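Local coordinates for aspartate--tRNA(Asp/Asn) ligase (Thermus thermophilus, PDB 1N9W), which attaches L-aspartate to both tRNA(Asp) and tRNA(Asn), first activating the amino acid with ATP as aspartyl-adenylate, at residues Val16-Trp24 with Leu34-Val45; Glu119-Ala130 with Ala249-Gly257. All coordinates share one frame; numbering follows the deposited sequence.

Contact 1. Residues Val16-Trp24 with Leu34-Val45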
loop_
_atom_site.group_PDB
_atom_site.type_symbol
_atom_site.label_atom_id
_atom_site.label_comp_id
_atom_site.label_asym_id
_atom_site.label_seq_id
_atom_site.Cartn_x
_atom_site.Cartn_y
_atom_site.Cartn_z
ATOM N N VAL B 16 19.975 -29.182 -7.605
ATOM C CA VAL B 16 18.942 -28.166 -7.434
ATOM C C VAL B 16 18.484 -27.626 -8.788
ATOM O O VAL B 16 19.093 -27.905 -9.832
ATOM C CB VAL B 16 19.440 -26.971 -6.566
ATOM C CG1 VAL B 16 19.987 -27.475 -5.243
ATOM C CG2 VAL B 16 20.488 -26.162 -7.315
ATOM N N GLU B 17 17.392 -26.875 -8.770
ATOM C CA GLU B 17 16.868 -26.280 -9.995
ATOM C C GLU B 17 16.875 -24.771 -9.817
ATOM O O GLU B 17 16.419 -24.265 -8.799
ATOM C CB GLU B 17 15.443 -26.764 -10.262
ATOM C CG GLU B 17 14.947 -26.388 -11.646
ATOM C CD GLU B 17 13.595 -26.983 -11.986
ATOM O OE1 GLU B 17 12.563 -26.375 -11.604
ATOM O OE2 GLU B 17 13.569 -28.069 -12.624
ATOM N N LEU B 18 17.418 -24.053 -10.792
ATOM C CA LEU B 18 17.476 -22.591 -10.708
ATOM C C LEU B 18 16.631 -21.980 -11.827
ATOM O O LEU B 18 16.451 -22.591 -12.884
ATOM C CB LEU B 18 18.928 -22.116 -10.860
ATOM C CG LEU B 18 19.996 -22.666 -9.886
ATOM C CD1 LEU B 18 21.368 -22.476 -10.475
ATOM C CD2 LEU B 18 19.878 -21.969 -8.543
ATOM N N LEU B 19 16.089 -20.793 -11.573
ATOM C CA LEU B 19 15.313 -20.053 -12.573
ATOM C C LEU B 19 15.865 -18.641 -12.476
ATOM O O LEU B 19 16.041 -18.120 -11.376
ATOM C CB LEU B 19 13.812 -20.048 -12.251
ATOM C CG LEU B 19 13.114 -21.424 -12.270
ATOM C CD1 LEU B 19 11.656 -21.278 -11.830
ATOM C CD2 LEU B 19 13.204 -22.017 -13.676
ATOM N N GLY B 20 16.177 -18.033 -13.617
ATOM C CA GLY B 20 16.715 -16.679 -13.595
ATOM C C GLY B 20 17.089 -16.178 -14.975
ATOM O O GLY B 20 16.583 -16.683 -15.976
ATOM N N PHE B 21 17.962 -15.178 -15.030
ATOM C CA PHE B 21 18.404 -14.608 -16.305
ATOM C C PHE B 21 19.908 -14.687 -16.452
ATOM O O PHE B 21 20.641 -14.532 -15.475
ATOM C CB PHE B 21 18.001 -13.136 -16.421
ATOM C CG PHE B 21 16.530 -12.898 -16.294
ATOM C CD1 PHE B 21 15.933 -12.792 -15.039
ATOM C CD2 PHE B 21 15.731 -12.800 -17.429
ATOM C CE1 PHE B 21 14.570 -12.584 -14.921
ATOM C CE2 PHE B 21 14.364 -12.594 -17.317
ATOM C CZ PHE B 21 13.775 -12.486 -16.064
ATOM N N LEU B 22 20.373 -14.903 -17.676
ATOM C CA LEU B 22 21.805 -14.982 -17.929
ATOM C C LEU B 22 22.469 -13.602 -17.756
ATOM O O LEU B 22 22.379 -12.746 -18.636
ATOM C CB LEU B 22 22.032 -15.516 -19.345
ATOM C CG LEU B 22 23.466 -15.762 -19.834
ATOM C CD1 LEU B 22 24.200 -16.736 -18.915
ATOM C CD2 LEU B 22 23.388 -16.314 -21.256
ATOM N N HIS B 23 23.136 -13.398 -16.623
ATOM C CA HIS B 23 23.802 -12.124 -16.343
ATOM C C HIS B 23 24.946 -11.931 -17.354
ATOM O O HIS B 23 25.049 -10.879 -17.974
ATOM C CB HIS B 23 24.336 -12.112 -14.908
ATOM C CG HIS B 23 24.539 -10.740 -14.349
ATOM N ND1 HIS B 23 23.492 -9.899 -14.041
ATOM C CD2 HIS B 23 25.670 -10.056 -14.056
ATOM C CE1 HIS B 23 23.971 -8.754 -13.588
ATOM N NE2 HIS B 23 25.288 -8.823 -13.589
ATOM N N TRP B 24 25.808 -12.939 -17.493
ATOM C CA TRP B 24 26.890 -12.928 -18.477
ATOM C C TRP B 24 27.356 -14.344 -18.759
ATOM O O TRP B 24 26.956 -15.300 -18.083
ATOM C CB TRP B 24 28.096 -12.036 -18.089
ATOM C CG TRP B 24 28.776 -12.323 -16.785
ATOM C CD1 TRP B 24 28.779 -11.517 -15.683
ATOM C CD2 TRP B 24 29.545 -13.486 -16.433
ATOM N NE1 TRP B 24 29.498 -12.100 -14.665
ATOM C CE2 TRP B 24 29.978 -13.308 -15.097
ATOM C CE3 TRP B 24 29.909 -14.652 -17.113
ATOM C CZ2 TRP B 24 30.752 -14.263 -14.428
ATOM C CZ3 TRP B 24 30.682 -15.603 -16.442
ATOM C CH2 TRP B 24 31.096 -15.399 -15.115
ATOM N N LEU B 34 28.734 -19.448 -16.837
ATOM C CA LEU B 34 27.562 -18.591 -16.923
ATOM C C LEU B 34 27.344 -17.993 -15.559
ATOM O O LEU B 34 27.729 -18.569 -14.541
ATOM C CB LEU B 34 26.326 -19.400 -17.310
ATOM C CG LEU B 34 26.423 -20.260 -18.568
ATOM C CD1 LEU B 34 25.147 -21.065 -18.700
ATOM C CD2 LEU B 34 26.651 -19.384 -19.791
ATOM N N LEU B 35 26.744 -16.823 -15.536
ATOM C CA LEU B 35 26.436 -16.180 -14.282
ATOM C C LEU B 35 24.922 -16.053 -14.367
ATOM O O LEU B 35 24.417 -15.383 -15.264
ATOM C CB LEU B 35 27.083 -14.801 -14.221
ATOM C CG LEU B 35 27.217 -14.311 -12.794
ATOM C CD1 LEU B 35 28.387 -15.031 -12.127
ATOM C CD2 LEU B 35 27.426 -12.800 -12.775
ATOM N N LEU B 36 24.201 -16.730 -13.478
ATOM C CA LEU B 36 22.741 -16.681 -13.486
ATOM C C LEU B 36 22.274 -15.832 -12.332
ATOM O O LEU B 36 22.774 -15.983 -11.217
ATOM C CB LEU B 36 22.145 -18.094 -13.342
ATOM C CG LEU B 36 20.614 -18.234 -13.351
ATOM C CD1 LEU B 36 20.205 -19.630 -13.865
ATOM C CD2 LEU B 36 20.045 -17.987 -11.953
ATOM N N ARG B 37 21.338 -14.921 -12.566
ATOM C CA ARG B 37 20.864 -14.150 -11.427
ATOM C C ARG B 37 19.362 -14.217 -11.261
ATOM O O ARG B 37 18.607 -14.119 -12.230
ATOM C CB ARG B 37 21.293 -12.684 -11.504
ATOM C CG ARG B 37 20.555 -11.903 -12.515
ATOM C CD ARG B 37 20.377 -10.413 -12.221
ATOM N NE ARG B 37 19.347 -10.081 -13.213
ATOM C CZ ARG B 37 19.591 -9.762 -14.479
ATOM N NH1 ARG B 37 20.839 -9.648 -14.933
ATOM N NH2 ARG B 37 18.582 -9.738 -15.328
ATOM N N ASP B 38 18.929 -14.421 -10.026
ATOM C CA ASP B 38 17.507 -14.436 -9.788
ATOM C C ASP B 38 17.211 -13.245 -8.869
ATOM O O ASP B 38 18.090 -12.399 -8.668
ATOM C CB ASP B 38 17.007 -15.813 -9.253
ATOM C CG ASP B 38 17.668 -16.247 -7.958
ATOM O OD1 ASP B 38 18.102 -15.365 -7.190
ATOM O OD2 ASP B 38 17.706 -17.478 -7.685
ATOM N N ARG B 39 15.989 -13.147 -8.360
ATOM C CA ARG B 39 15.632 -12.020 -7.522
ATOM C C ARG B 39 16.450 -11.933 -6.244
ATOM O O ARG B 39 16.448 -10.905 -5.568
ATOM C CB ARG B 39 14.127 -12.046 -7.196
ATOM C CG ARG B 39 13.622 -13.311 -6.491
ATOM C CD ARG B 39 12.105 -13.243 -6.280
ATOM N NE ARG B 39 11.601 -14.276 -5.394
ATOM C CZ ARG B 39 11.251 -15.497 -5.777
ATOM N NH1 ARG B 39 11.348 -15.849 -7.050
ATOM N NH2 ARG B 39 10.809 -16.365 -4.880
ATOM N N SER B 40 17.171 -13.002 -5.920
ATOM C CA SER B 40 17.967 -13.024 -4.680
ATOM C C SER B 40 19.477 -12.914 -4.877
ATOM O O SER B 40 20.217 -12.852 -3.900
ATOM C CB SER B 40 17.668 -14.292 -3.874
ATOM O OG SER B 40 18.253 -15.422 -4.494
ATOM N N GLY B 41 19.945 -12.889 -6.123
ATOM C CA GLY B 41 21.381 -12.766 -6.331
ATOM C C GLY B 41 21.924 -13.423 -7.587
ATOM O O GLY B 41 21.168 -13.751 -8.508
ATOM N N VAL B 42 23.243 -13.603 -7.636
ATOM C CA VAL B 42 23.870 -14.232 -8.794
ATOM C C VAL B 42 24.672 -15.469 -8.408
ATOM O O VAL B 42 25.266 -15.539 -7.331
ATOM C CB VAL B 42 24.827 -13.261 -9.560
ATOM C CG1 VAL B 42 24.069 -12.012 -10.007
ATOM C CG2 VAL B 42 26.014 -12.877 -8.677
ATOM N N VAL B 43 24.673 -16.446 -9.299
ATOM C CA VAL B 43 25.415 -17.669 -9.074
ATOM C C VAL B 43 26.113 -18.121 -10.358
ATOM O O VAL B 43 25.576 -17.976 -11.466
ATOM C CB VAL B 43 24.498 -18.809 -8.557
ATOM C CG1 VAL B 43 23.475 -19.215 -9.632
ATOM C CG2 VAL B 43 25.344 -19.998 -8.145
ATOM N N GLN B 44 27.324 -18.652 -10.202
ATOM C CA GLN B 44 28.098 -19.147 -11.327
ATOM C C GLN B 44 27.549 -20.523 -11.683
ATOM O O GLN B 44 27.259 -21.345 -10.807
ATOM C CB GLN B 44 29.597 -19.265 -10.963
ATOM C CG GLN B 44 30.495 -19.713 -12.140
ATOM C CD GLN B 44 31.998 -19.652 -11.847
ATOM O OE1 GLN B 44 32.596 -20.603 -11.311
ATOM N NE2 GLN B 44 32.619 -18.525 -12.203
ATOM N N VAL B 45 27.371 -20.760 -12.974
ATOM C CA VAL B 45 26.863 -22.040 -13.444
ATOM C C VAL B 45 27.930 -22.523 -14.397
ATOM O O VAL B 45 28.437 -21.751 -15.211
ATOM C CB VAL B 45 25.504 -21.880 -14.177
ATOM C CG1 VAL B 45 25.118 -23.173 -14.872
ATOM C CG2 VAL B 45 24.425 -21.505 -13.174
HETATM O O HOH W 1 16.681 -19.955 -8.737
#

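Contact 2. Residues Glu119-Ala130 with Ala249-Gly257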
loop_
_atom_site.group_PDB
_atom_site.type_symbol
_atom_site.label_atom_id
_atom_site.label_comp_id
_atom_site.label_asym_id
_atom_site.label_seq_id
_atom_site.Cartn_x
_atom_site.Cartn_y
_atom_site.Cartn_z
ATOM N N GLU B 119 21.449 -5.745 -10.125
ATOM C CA GLU B 119 21.329 -5.877 -8.670
ATOM C C GLU B 119 21.340 -4.537 -7.939
ATOM O O GLU B 119 20.515 -4.292 -7.060
ATOM C CB GLU B 119 22.468 -6.732 -8.093
ATOM C CG GLU B 119 22.466 -8.191 -8.501
ATOM C CD GLU B 119 23.344 -9.049 -7.584
ATOM O OE1 GLU B 119 22.891 -9.400 -6.473
ATOM O OE2 GLU B 119 24.484 -9.361 -7.977
ATOM N N LYS B 120 22.294 -3.685 -8.292
ATOM C CA LYS B 120 22.406 -2.393 -7.647
ATOM C C LYS B 120 21.325 -1.434 -8.101
ATOM O O LYS B 120 20.892 -0.576 -7.342
ATOM C CB LYS B 120 23.780 -1.785 -7.912
ATOM C CG LYS B 120 24.917 -2.508 -7.209
ATOM C CD LYS B 120 26.231 -1.789 -7.454
ATOM C CE LYS B 120 27.399 -2.504 -6.792
ATOM N NZ LYS B 120 28.672 -1.784 -7.073
ATOM N N ALA B 121 20.883 -1.576 -9.341
ATOM C CA ALA B 121 19.846 -0.697 -9.859
ATOM C C ALA B 121 18.475 -0.992 -9.242
ATOM O O ALA B 121 17.689 -0.073 -8.998
ATOM C CB ALA B 121 19.772 -0.819 -11.382
ATOM N N ARG B 122 18.206 -2.267 -8.976
ATOM C CA ARG B 122 16.918 -2.703 -8.410
ATOM C C ARG B 122 16.875 -2.613 -6.875
ATOM O O ARG B 122 15.804 -2.466 -6.286
ATOM C CB ARG B 122 16.662 -4.170 -8.806
ATOM C CG ARG B 122 17.079 -5.163 -7.706
ATOM C CD ARG B 122 17.934 -6.357 -8.159
ATOM N NE ARG B 122 17.205 -7.362 -8.902
ATOM C CZ ARG B 122 17.514 -8.662 -8.922
ATOM N NH1 ARG B 122 18.543 -9.136 -8.231
ATOM N NH2 ARG B 122 16.784 -9.498 -9.650
ATOM N N ALA B 123 18.044 -2.716 -6.245
ATOM C CA ALA B 123 18.133 -2.713 -4.791
ATOM C C ALA B 123 17.411 -1.582 -4.039
ATOM O O ALA B 123 16.737 -1.831 -3.040
ATOM C CB ALA B 123 19.608 -2.784 -4.363
ATOM N N PRO B 124 17.534 -0.329 -4.503
ATOM C CA PRO B 124 16.852 0.770 -3.798
ATOM C C PRO B 124 15.324 0.597 -3.758
ATOM O O PRO B 124 14.666 1.002 -2.794
ATOM C CB PRO B 124 17.260 2.009 -4.605
ATOM C CG PRO B 124 18.599 1.628 -5.172
ATOM C CD PRO B 124 18.373 0.187 -5.600
ATOM N N LEU B 125 14.764 0.001 -4.806
ATOM C CA LEU B 125 13.323 -0.211 -4.860
ATOM C C LEU B 125 12.908 -1.323 -3.887
ATOM O O LEU B 125 11.827 -1.276 -3.295
ATOM C CB LEU B 125 12.888 -0.561 -6.299
ATOM C CG LEU B 125 13.144 0.494 -7.389
ATOM C CD1 LEU B 125 12.655 -0.003 -8.746
ATOM C CD2 LEU B 125 12.420 1.791 -7.023
ATOM N N LYS B 126 13.784 -2.308 -3.723
ATOM C CA LYS B 126 13.540 -3.428 -2.823
ATOM C C LYS B 126 13.565 -2.891 -1.387
ATOM O O LYS B 126 12.748 -3.272 -0.546
ATOM C CB LYS B 126 14.626 -4.491 -3.020
ATOM C CG LYS B 126 14.494 -5.741 -2.160
ATOM C CD LYS B 126 13.217 -6.500 -2.459
ATOM C CE LYS B 126 13.178 -7.840 -1.728
ATOM N NZ LYS B 126 11.805 -8.456 -1.785
ATOM N N VAL B 127 14.501 -1.987 -1.122
ATOM C CA VAL B 127 14.621 -1.394 0.198
ATOM C C VAL B 127 13.407 -0.506 0.466
ATOM O O VAL B 127 12.856 -0.513 1.563
ATOM C CB VAL B 127 15.953 -0.587 0.309
ATOM C CG1 VAL B 127 15.992 0.204 1.613
ATOM C CG2 VAL B 127 17.139 -1.554 0.257
ATOM N N GLN B 128 12.971 0.233 -0.550
ATOM C CA GLN B 128 11.803 1.106 -0.391
ATOM C C GLN B 128 10.550 0.296 -0.035
ATOM O O GLN B 128 9.747 0.726 0.787
ATOM C CB GLN B 128 11.534 1.881 -1.670
ATOM C CG GLN B 128 10.405 2.892 -1.529
ATOM C CD GLN B 128 10.158 3.645 -2.810
ATOM O OE1 GLN B 128 9.342 3.240 -3.637
ATOM N NE2 GLN B 128 10.883 4.741 -2.996
ATOM N N ALA B 129 10.389 -0.864 -0.672
ATOM C CA ALA B 129 9.238 -1.703 -0.408
ATOM C C ALA B 129 9.292 -2.149 1.040
ATOM O O ALA B 129 8.261 -2.270 1.709
ATOM C CB ALA B 129 9.221 -2.917 -1.338
ATOM N N ALA B 130 10.496 -2.393 1.542
ATOM C CA ALA B 130 10.620 -2.814 2.931
ATOM C C ALA B 130 10.239 -1.647 3.847
ATOM O O ALA B 130 9.445 -1.828 4.767
ATOM C CB ALA B 130 12.048 -3.296 3.209
ATOM N N ALA B 249 15.649 -6.629 3.906
ATOM C CA ALA B 249 16.411 -6.181 2.735
ATOM C C ALA B 249 17.884 -5.962 3.077
ATOM O O ALA B 249 18.542 -5.065 2.533
ATOM C CB ALA B 249 15.804 -4.896 2.166
ATOM N N GLY B 250 18.393 -6.792 3.985
ATOM C CA GLY B 250 19.777 -6.693 4.405
ATOM C C GLY B 250 20.765 -6.759 3.260
ATOM O O GLY B 250 21.642 -5.904 3.144
ATOM N N ASP B 251 20.631 -7.768 2.409
ATOM C CA ASP B 251 21.543 -7.932 1.281
ATOM C C ASP B 251 21.590 -6.712 0.380
ATOM O O ASP B 251 22.657 -6.325 -0.097
ATOM C CB ASP B 251 21.161 -9.160 0.456
ATOM C CG ASP B 251 21.306 -10.439 1.238
ATOM O OD1 ASP B 251 22.168 -10.481 2.147
ATOM O OD2 ASP B 251 20.576 -11.416 0.947
ATOM N N GLU B 252 20.430 -6.116 0.133
ATOM C CA GLU B 252 20.355 -4.934 -0.704
ATOM C C GLU B 252 21.132 -3.789 -0.045
ATOM O O GLU B 252 21.915 -3.083 -0.691
ATOM C CB GLU B 252 18.890 -4.516 -0.910
ATOM C CG GLU B 252 18.097 -5.303 -1.963
ATOM C CD GLU B 252 17.726 -6.732 -1.542
ATOM O OE1 GLU B 252 17.595 -7.002 -0.334
ATOM O OE2 GLU B 252 17.540 -7.570 -2.437
ATOM N N ILE B 253 20.921 -3.609 1.250
ATOM C CA ILE B 253 21.603 -2.547 1.971
ATOM C C ILE B 253 23.118 -2.732 1.905
ATOM O O ILE B 253 23.850 -1.794 1.580
ATOM C CB ILE B 253 21.122 -2.505 3.423
ATOM C CG1 ILE B 253 19.672 -2.003 3.441
ATOM C CG2 ILE B 253 22.039 -1.619 4.259
ATOM C CD1 ILE B 253 18.951 -2.220 4.750
ATOM N N ARG B 254 23.581 -3.944 2.194
ATOM C CA ARG B 254 25.007 -4.235 2.151
ATOM C C ARG B 254 25.577 -4.121 0.739
ATOM O O ARG B 254 26.681 -3.614 0.545
ATOM C CB ARG B 254 25.279 -5.630 2.712
ATOM C CG ARG B 254 25.171 -5.712 4.223
ATOM C CD ARG B 254 25.633 -7.069 4.720
ATOM N NE ARG B 254 24.664 -8.131 4.426
ATOM C CZ ARG B 254 23.517 -8.287 5.078
ATOM N NH1 ARG B 254 23.193 -7.450 6.059
ATOM N NH2 ARG B 254 22.699 -9.280 4.761
ATOM N N LEU B 255 24.823 -4.589 -0.249
ATOM C CA LEU B 255 25.277 -4.532 -1.636
ATOM C C LEU B 255 25.568 -3.091 -2.064
ATOM O O LEU B 255 26.575 -2.820 -2.717
ATOM C CB LEU B 255 24.211 -5.144 -2.546
ATOM C CG LEU B 255 24.377 -4.932 -4.051
ATOM C CD1 LEU B 255 25.515 -5.800 -4.577
ATOM C CD2 LEU B 255 23.069 -5.267 -4.743
ATOM N N LEU B 256 24.684 -2.168 -1.696
ATOM C CA LEU B 256 24.877 -0.765 -2.055
ATOM C C LEU B 256 25.919 -0.137 -1.131
ATOM O O LEU B 256 26.303 1.018 -1.302
ATOM C CB LEU B 256 23.545 -0.009 -1.961
ATOM C CG LEU B 256 22.410 -0.520 -2.859
ATOM C CD1 LEU B 256 21.096 0.129 -2.475
ATOM C CD2 LEU B 256 22.743 -0.241 -4.310
ATOM N N GLY B 257 26.372 -0.915 -0.153
ATOM C CA GLY B 257 27.368 -0.426 0.784
ATOM C C GLY B 257 26.970 0.843 1.521
ATOM O O GLY B 257 27.827 1.561 2.020
#

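Contact 1. Residues Val16-Trp24 with Leu34-Val45
Leu35 CB lies over one face of the Trp24 indole in a CH-pi contact, 3.5 Å from the centroid of the five-membered ring, while Leu35 CD1 approaches Trp24 CZ2 at 3.4 Å. Trp24 CG sits between its own N and carbonyl carbon (chi1 57°), which folds the indole back onto the neighbouring strand. The His23 imidazole is met at its edge: Arg37 NH1 donates to His23 ND1 over 2.8 Å, with ring and guanidinium planes 80° apart. Phe21 CB rests on a guanidinium face, and Arg37 NH2 goes on to a salt bridge with Glu56. A classic beta bulge places His23 and Trp24 both opposite Leu35, through His23 N to Leu35 O (2.7 Å) and Leu35 N to Trp24 O (3.0 Å). With an alanine here instead of Trp24, Leu35 would probably lose its aromatic cover and Arg26, which interacts with tRNA, its cation-pi partner. Elsewhere in this part of the OB-fold, Leu18 CD1 meets Val43 CG1 tip to tip at 4.0 Å, and a CB on Gly20 would collide with Leu36 CD2 and Arg37 O, which suits glycine there. Since His23 ND1 accepts from a cation, its imidazole is probably neutral, leaving Glu56 to balance the charge of Arg37.

Contact 2. Residues Glu119-Ala130 with Ala249-Gly257
Ala123 CB fits between two side chains of the short helix 250-255 and its C-terminal end, touching Glu252 CG and Leu256 CD1, each at 3.8 Å. Around this centre most of the touching atoms are methyl and methylene carbons, though backbone carbonyls and a carboxylate carbon also take part. The side chains of Val127 and Glu252 run past each other in opposite directions, CG2 of Val127 3.6 Å from CB of Glu252; the same methyl also touches Ile253 CG1 and Ala249 CB. Farther along, Ala130 CB meets the CB of Ala249, the residue at the N-cap position of the short helix. At the other end, Leu255 CD2 packs on Glu119 CB at 3.7 Å, and Lys120 CG passes obliquely beside Leu255 CG. Leu256 CD2 lies 3.6 Å from Lys120 O, a carbonyl that Pro124, having no N-H, cannot engage; the helix is kinked there, and Pro124 CG itself packs on Leu256 CD1.

Charged residues contribute mainly their aliphatic parts. A bend in the chain of Lys126 (chi2 62°) carries its end away while its CG stays 3.4 Å from Glu252 CD. Lys126 NZ and Glu252 OE2 remain 5.8 Å apart, too far for a salt bridge, so any attraction between them is probably long-range and weak, and the amine instead makes a weak hydrogen bond to Thr145 of the second subunit.

In the next shell, Ile253 packs on Ala245 and Leu246 of helix 227-248, while Leu402 of helix 394-402 touches both Pro124 and Leu256. The short helix itself ends in a Schellman motif, with Gly257 at positive phi. The two segments meet 9.0 Å apart at their axes with an angle of 133° between directions. This is an oblique crossing of roughly antiparallel sense, with the small Ala123, Ala130 and Ala249 on the facing sides, consistent with the spacing; it joins helix 119-141 to a short helical extension within the class II synthetase domain.

In the fold
Contact 1 comes first along the chain, in the OB-fold that binds tRNA, and contact 2 follows in the class II synthetase domain, their centres 18 Å apart. They share no sheet or helix, yet they touch: the turn joining strands 31-38 and 41-47 sits against the start of helix 119-141. There Arg122 NH1 makes a weak hydrogen bond to Asp38 O, while the carboxylate of Glu119 packs on Gly41 and Val42. Arg122 also bonds to Val189 of the second subunit, and Arg39 forms salt bridges with Glu191 and Asp143 of that subunit. The boundary between the two domains therefore lies against the dimer interface, linking the tRNA-binding barrel to both synthetase domains.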